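Local atomic coordinates of hellethionin-D (PDB entry 3SZS), a protein that is toxic to animal cells, seemingly through an effect on the cell membrane, and is counted among plant defence proteins although its precise function is not known. Residues 8-11 with 12-15; 23-26 with 27-31. One frame throughout, in Å; residues are numbered along the deposited sequence.

Interaction 1: 8-11 with 12-15; sequences LARN and CYNA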
ATOM      1  N   LEU A   8      10.232   0.949  -3.065  1.00 83.21           N
ATOM      2  CA  LEU A   8       9.712   1.197  -4.419  1.00 76.86           C
ATOM      3  C   LEU A   8       8.197   0.979  -4.439  1.00 67.71           C
ATOM      4  O   LEU A   8       7.449   1.793  -5.002  1.00 61.88           O
ATOM      5  CB  LEU A   8      10.401   0.300  -5.465  1.00 81.87           C
ATOM      6  CG  LEU A   8      11.795   0.715  -5.964  1.00 90.71           C
ATOM      7  CD1 LEU A   8      12.526  -0.464  -6.613  1.00 97.07           C
ATOM      8  CD2 LEU A   8      11.692   1.898  -6.930  1.00 87.10           C
ATOM      9  N   ALA A   9       7.745  -0.105  -3.805  1.00 67.36           N
ATOM     10  CA  ALA A   9       6.299  -0.385  -3.673  1.00 59.94           C
ATOM     11  C   ALA A   9       5.582   0.597  -2.730  1.00 56.16           C
ATOM     12  O   ALA A   9       4.400   0.889  -2.918  1.00 49.84           O
ATOM     13  CB  ALA A   9       6.068  -1.821  -3.214  1.00 61.69           C
ATOM     14  N   ARG A  10       6.290   1.082  -1.708  1.00 61.02           N
ATOM     15  CA  ARG A  10       5.743   2.093  -0.785  1.00 59.22           C
ATOM     16  C   ARG A  10       5.455   3.419  -1.488  1.00 54.31           C
ATOM     17  O   ARG A  10       4.396   4.005  -1.294  1.00 50.39           O
ATOM     18  CB  ARG A  10       6.696   2.317   0.405  1.00 67.02           C
ATOM     19  CG  ARG A  10       6.444   3.594   1.242  1.00 67.44           C
ATOM     20  CD  ARG A  10       4.992   3.744   1.723  1.00 61.92           C
ATOM     21  NE  ARG A  10       4.561   2.624   2.557  1.00 63.85           N
ATOM     22  CZ  ARG A  10       3.294   2.316   2.834  1.00 58.77           C
ATOM     23  NH1 ARG A  10       2.284   3.026   2.333  1.00 54.24           N
ATOM     24  NH2 ARG A  10       3.036   1.274   3.610  1.00 61.08           N
ATOM     25  N   ASN A  11       6.402   3.896  -2.285  1.00 56.02           N
ATOM     26  CA  ASN A  11       6.193   5.115  -3.062  1.00 52.15           C
ATOM     27  C   ASN A  11       5.105   4.925  -4.083  1.00 45.69           C
ATOM     28  O   ASN A  11       4.295   5.820  -4.312  1.00 40.96           O
ATOM     29  CB  ASN A  11       7.478   5.537  -3.757  1.00 57.01           C
ATOM     30  CG  ASN A  11       8.424   6.213  -2.818  1.00 63.88           C
ATOM     31  OD1 ASN A  11       8.306   7.418  -2.580  1.00 65.94           O
ATOM     32  ND2 ASN A  11       9.374   5.454  -2.267  1.00 72.09           N
ATOM     33  N   CYS A  12       5.089   3.743  -4.690  1.00 45.50           N
ATOM     34  CA  CYS A  12       4.016   3.374  -5.577  1.00 40.67           C
ATOM     35  C   CYS A  12       2.676   3.617  -4.867  1.00 35.39           C
ATOM     36  O   CYS A  12       1.816   4.305  -5.400  1.00 31.65           O
ATOM     37  CB  CYS A  12       4.179   1.914  -6.041  1.00 42.41           C
ATOM     38  SG  CYS A  12       2.876   1.317  -7.166  1.00 40.44           S
ATOM     39  N   TYR A  13       2.534   3.087  -3.647  1.00 36.55           N
ATOM     40  CA  TYR A  13       1.268   3.143  -2.909  1.00 33.45           C
ATOM     41  C   TYR A  13       0.837   4.565  -2.570  1.00 32.01           C
ATOM     42  O   TYR A  13      -0.316   4.940  -2.811  1.00 28.14           O
ATOM     43  CB  TYR A  13       1.330   2.321  -1.611  1.00 37.13           C
ATOM     44  CG  TYR A  13       0.016   2.321  -0.854  1.00 34.87           C
ATOM     45  CD1 TYR A  13      -0.941   1.335  -1.088  1.00 32.66           C
ATOM     46  CD2 TYR A  13      -0.283   3.321   0.079  1.00 36.41           C
ATOM     47  CE1 TYR A  13      -2.165   1.334  -0.411  1.00 32.00           C
ATOM     48  CE2 TYR A  13      -1.508   3.329   0.767  1.00 36.64           C
ATOM     49  CZ  TYR A  13      -2.450   2.333   0.509  1.00 34.21           C
ATOM     50  OH  TYR A  13      -3.675   2.315   1.169  1.00 34.03           O
ATOM     51  N   ASN A  14       1.745   5.341  -1.985  1.00 34.94           N
ATOM     52  CA  ASN A  14       1.418   6.717  -1.603  1.00 34.71           C
ATOM     53  C   ASN A  14       1.001   7.595  -2.786  1.00 30.74           C
ATOM     54  O   ASN A  14       0.019   8.334  -2.686  1.00 28.51           O
ATOM     55  CB  ASN A  14       2.569   7.374  -0.844  1.00 39.69           C
ATOM     56  CG  ASN A  14       2.815   6.731   0.507  1.00 45.02           C
ATOM     57  OD1 ASN A  14       1.947   6.051   1.057  1.00 45.28           O
ATOM     58  ND2 ASN A  14       4.007   6.938   1.045  1.00 50.07           N
ATOM     59  N   ALA A  15       1.736   7.508  -3.898  1.00 30.32           N
ATOM     60  CA  ALA A  15       1.404   8.298  -5.092  1.00 27.35           C
ATOM     61  C   ALA A  15       0.051   7.863  -5.662  1.00 24.23           C
ATOM     62  O   ALA A  15      -0.763   8.701  -6.066  1.00 21.70           O
ATOM     63  CB  ALA A  15       2.504   8.187  -6.147  1.00 29.21           C
TER
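Arg10, Tyr13 and Asn14 meet on helix 7-18, the first arm of the antiparallel helix pair of the thionin fold, with three- and four-residue spacings that put their side chains on neighbouring turns. The backbone supplies four i to i+4 bonds, among them Asn14 N to Arg10 O at 3.0 Å and Ala15 N to Asn11 O at 3.1 Å. Arg10 starts with CG anti to the backbone N (chi1 164°) and then bends at both chi2 and chi3, which carries its guanidinium forward along the helix to the next turn. There it runs beside Tyr13, both pointing the same way, and Arg10 NH1 comes 3.4 Å from Tyr13 CD2 with the guanidinium and ring planes 75° apart. The firmer polar partner of Arg10 NH1 is Ser2 OG on strand 2-4, while Tyr13 reaches across to His34, to which its OH is hydrogen-bonded. Helix and sheet are thereby tied through polar ends as well as through Ala9, which packs on Cys4. Asn14 adds a weak second bond: its OD1 lies at the guanidinium edge, 3.3 Å from Arg10 NH1, and its ND2 sits 3.4 Å from Arg10 CD.

Interaction 2: 23-26 with 27-31; sequences QPTC and GILCD. With NA (sodium ion), chain J.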
ATOM      1  N   GLN A  23      -8.031   1.984  -1.654  1.00 23.54           N
ATOM      2  CA  GLN A  23      -7.116   1.088  -0.957  1.00 24.49           C
ATOM      3  C   GLN A  23      -6.910  -0.219  -1.737  1.00 22.70           C
ATOM      4  O   GLN A  23      -5.765  -0.607  -2.001  1.00 22.41           O
ATOM      5  CB  GLN A  23      -7.585   0.826   0.475  1.00 28.35           C
ATOM      6  CG  GLN A  23      -7.428   2.032   1.393  1.00 32.33           C
ATOM      7  CD  GLN A  23      -7.876   1.753   2.827  1.00 38.05           C
ATOM      8  OE1 GLN A  23      -8.691   0.864   3.080  1.00 42.68           O
ATOM      9  NE2 GLN A  23      -7.338   2.512   3.764  1.00 39.67           N
ATOM     10  N   PRO A  24      -8.004  -0.898  -2.126  1.00 21.24           N
ATOM     11  CA  PRO A  24      -7.765  -2.153  -2.836  1.00 20.27           C
ATOM     12  C   PRO A  24      -7.008  -1.981  -4.168  1.00 18.97           C
ATOM     13  O   PRO A  24      -6.134  -2.790  -4.480  1.00 19.33           O
ATOM     14  CB  PRO A  24      -9.179  -2.723  -3.033  1.00 19.61           C
ATOM     15  CG  PRO A  24     -10.003  -2.061  -2.006  1.00 21.52           C
ATOM     16  CD  PRO A  24      -9.445  -0.674  -1.909  1.00 22.28           C
ATOM     17  N   THR A  25      -7.309  -0.918  -4.910  1.00 18.48           N
ATOM     18  CA  THR A  25      -6.586  -0.600  -6.170  1.00 18.26           C
ATOM     19  C   THR A  25      -5.118  -0.419  -5.925  1.00 19.87           C
ATOM     20  O   THR A  25      -4.252  -1.069  -6.571  1.00 21.24           O
ATOM     21  CB  THR A  25      -7.142   0.682  -6.834  1.00 18.93           C
ATOM     22  OG1 THR A  25      -8.377   0.368  -7.476  1.00 16.56           O
ATOM     23  CG2 THR A  25      -6.125   1.287  -7.861  1.00 17.64           C
ATOM     24  N   CYS A  26      -4.803   0.429  -4.959  1.00 20.58           N
ATOM     25  CA  CYS A  26      -3.396   0.723  -4.698  1.00 22.90           C
ATOM     26  C   CYS A  26      -2.651  -0.503  -4.174  1.00 24.93           C
ATOM     27  O   CYS A  26      -1.459  -0.700  -4.453  1.00 28.08           O
ATOM     28  CB  CYS A  26      -3.284   1.934  -3.775  1.00 23.92           C
ATOM     29  SG  CYS A  26      -3.939   3.433  -4.579  1.00 23.27           S
ATOM     30  N   GLY A  27      -3.356  -1.345  -3.423  1.00 25.08           N
ATOM     31  CA  GLY A  27      -2.769  -2.597  -2.972  1.00 27.57           C
ATOM     32  C   GLY A  27      -2.465  -3.511  -4.137  1.00 27.25           C
ATOM     33  O   GLY A  27      -1.435  -4.179  -4.150  1.00 31.20           O
ATOM     34  N   ILE A  28      -3.372  -3.543  -5.107  1.00 24.37           N
ATOM     35  CA  ILE A  28      -3.233  -4.392  -6.286  1.00 25.49           C
ATOM     36  C   ILE A  28      -2.119  -3.892  -7.190  1.00 28.09           C
ATOM     37  O   ILE A  28      -1.258  -4.671  -7.611  1.00 30.69           O
ATOM     38  CB  ILE A  28      -4.550  -4.502  -7.111  1.00 23.26           C
ATOM     39  CG1 ILE A  28      -5.564  -5.362  -6.364  1.00 22.51           C
ATOM     40  CG2 ILE A  28      -4.293  -5.126  -8.516  1.00 24.85           C
ATOM     41  CD1 ILE A  28      -6.984  -5.267  -6.960  1.00 21.60           C
ATOM     42  N   LEU A  29      -2.130  -2.592  -7.471  1.00 27.01           N
ATOM     43  CA  LEU A  29      -1.169  -2.011  -8.420  1.00 29.73           C
ATOM     44  C   LEU A  29       0.255  -2.010  -7.868  1.00 33.91           C
ATOM     45  O   LEU A  29       1.221  -2.209  -8.620  1.00 38.52           O
ATOM     46  CB  LEU A  29      -1.599  -0.594  -8.833  1.00 27.28           C
ATOM     47  CG  LEU A  29      -2.964  -0.541  -9.540  1.00 26.00           C
ATOM     48  CD1 LEU A  29      -3.357   0.886  -9.899  1.00 25.62           C
ATOM     49  CD2 LEU A  29      -2.978  -1.419 -10.779  1.00 30.68           C
ATOM     50  N   CYS A  30       0.389  -1.806  -6.560  1.00 34.30           N
ATOM     51  CA  CYS A  30       1.712  -1.650  -5.940  1.00 38.93           C
ATOM     52  C   CYS A  30       2.190  -2.872  -5.161  1.00 43.15           C
ATOM     53  O   CYS A  30       3.210  -2.808  -4.467  1.00 48.65           O
ATOM     54  CB  CYS A  30       1.684  -0.410  -5.035  1.00 37.97           C
ATOM     55  SG  CYS A  30       1.246   1.094  -5.952  1.00 32.71           S
ATOM     56  N   ASP A  31       1.486  -3.993  -5.306  1.00 42.52           N
ATOM     57  CA  ASP A  31       1.763  -5.190  -4.511  1.00 46.15           C
ATOM     58  C   ASP A  31       1.827  -4.816  -3.005  1.00 47.15           C
ATOM     59  O   ASP A  31       2.854  -4.989  -2.355  1.00 51.69           O
ATOM     60  CB  ASP A  31       3.070  -5.870  -4.991  1.00 53.23           C
ATOM     61  CG  ASP A  31       2.890  -6.750  -6.250  1.00 54.75           C
ATOM     62  OD1 ASP A  31       1.752  -6.969  -6.709  1.00 53.32           O
ATOM     63  OD2 ASP A  31       3.914  -7.254  -6.771  1.00 63.60           O
TER
HETATM   64 NA    NA J  52      -9.725  -2.092  -6.707  1.00 24.94          NA
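Four backbone bonds of the i to i+4 kind bind residues 23-26 to 27-30, the shortest running from Leu29 N to Thr25 O at 2.8 Å. Gly27 N takes Gln23 O at 2.9 Å. The last bond, Cys30 N to Cys26 O, is less regular: the donor stands above the carbonyl plane, 36° out of it, as Cys30 becomes the first residue to leave helical backbone angles. Thr25 OG1, on the flank of the helix, binds a sodium ion at 2.9 Å. The same hydroxyl makes a weak hydrogen bond to Ser22 OG. Its position beside the backbone N, with chi1 at -77°, sends the hydroxyl back toward the start of the helix and the methyl CG2 forward to the next turn.

This is helix 23-29, the second and shorter arm of the thionin helix pair; its inner side carries the half-cystine Cys26, and a second, Cys30, follows directly after its last residue. Cys26 is joined to Cys16 and Cys30 to Cys12, so both disulfides run to helix 7-18; Gln23 adds packing on Tyr13 and Arg17 of that helix.

On the flank of the helix Thr25 and Leu29 lie side by side, and the methyl CG2 of Thr25 presses on Leu29 CD1 at 3.5 Å, closer than carbons usually come. Leu29 CG also rests against the oxygen that its own backbone N uses, 3.3 Å from Thr25 O. Ile28, which points away from the two sulfurs, does much the same one residue earlier, its CG1 lying 3.2 Å from Pro24 O, while Pro24 CB comes within 3.8 Å of the sodium ion.

In the fold
Interactions 1 and 2 follow one another along the chain and show how a small protein can be held together by pairing two helices: each is an internal set of turns, and the faces they turn to each other are joined covalently. Their centres are 10 Å apart, bridged by the 2.0 Å disulfide between Cys12 SG and Cys30 SG. Packing surrounds that bond, with Ala9 CB 3.3 Å from Cys30 O. Tyr13 touches both Cys26 and Cys30, its CE1 lying 3.6 Å from Cys26 CB and its N 3.3 Å from Cys30 SG. The sodium ion at Thr25 belongs to interaction 2 alone and lies away from this junction.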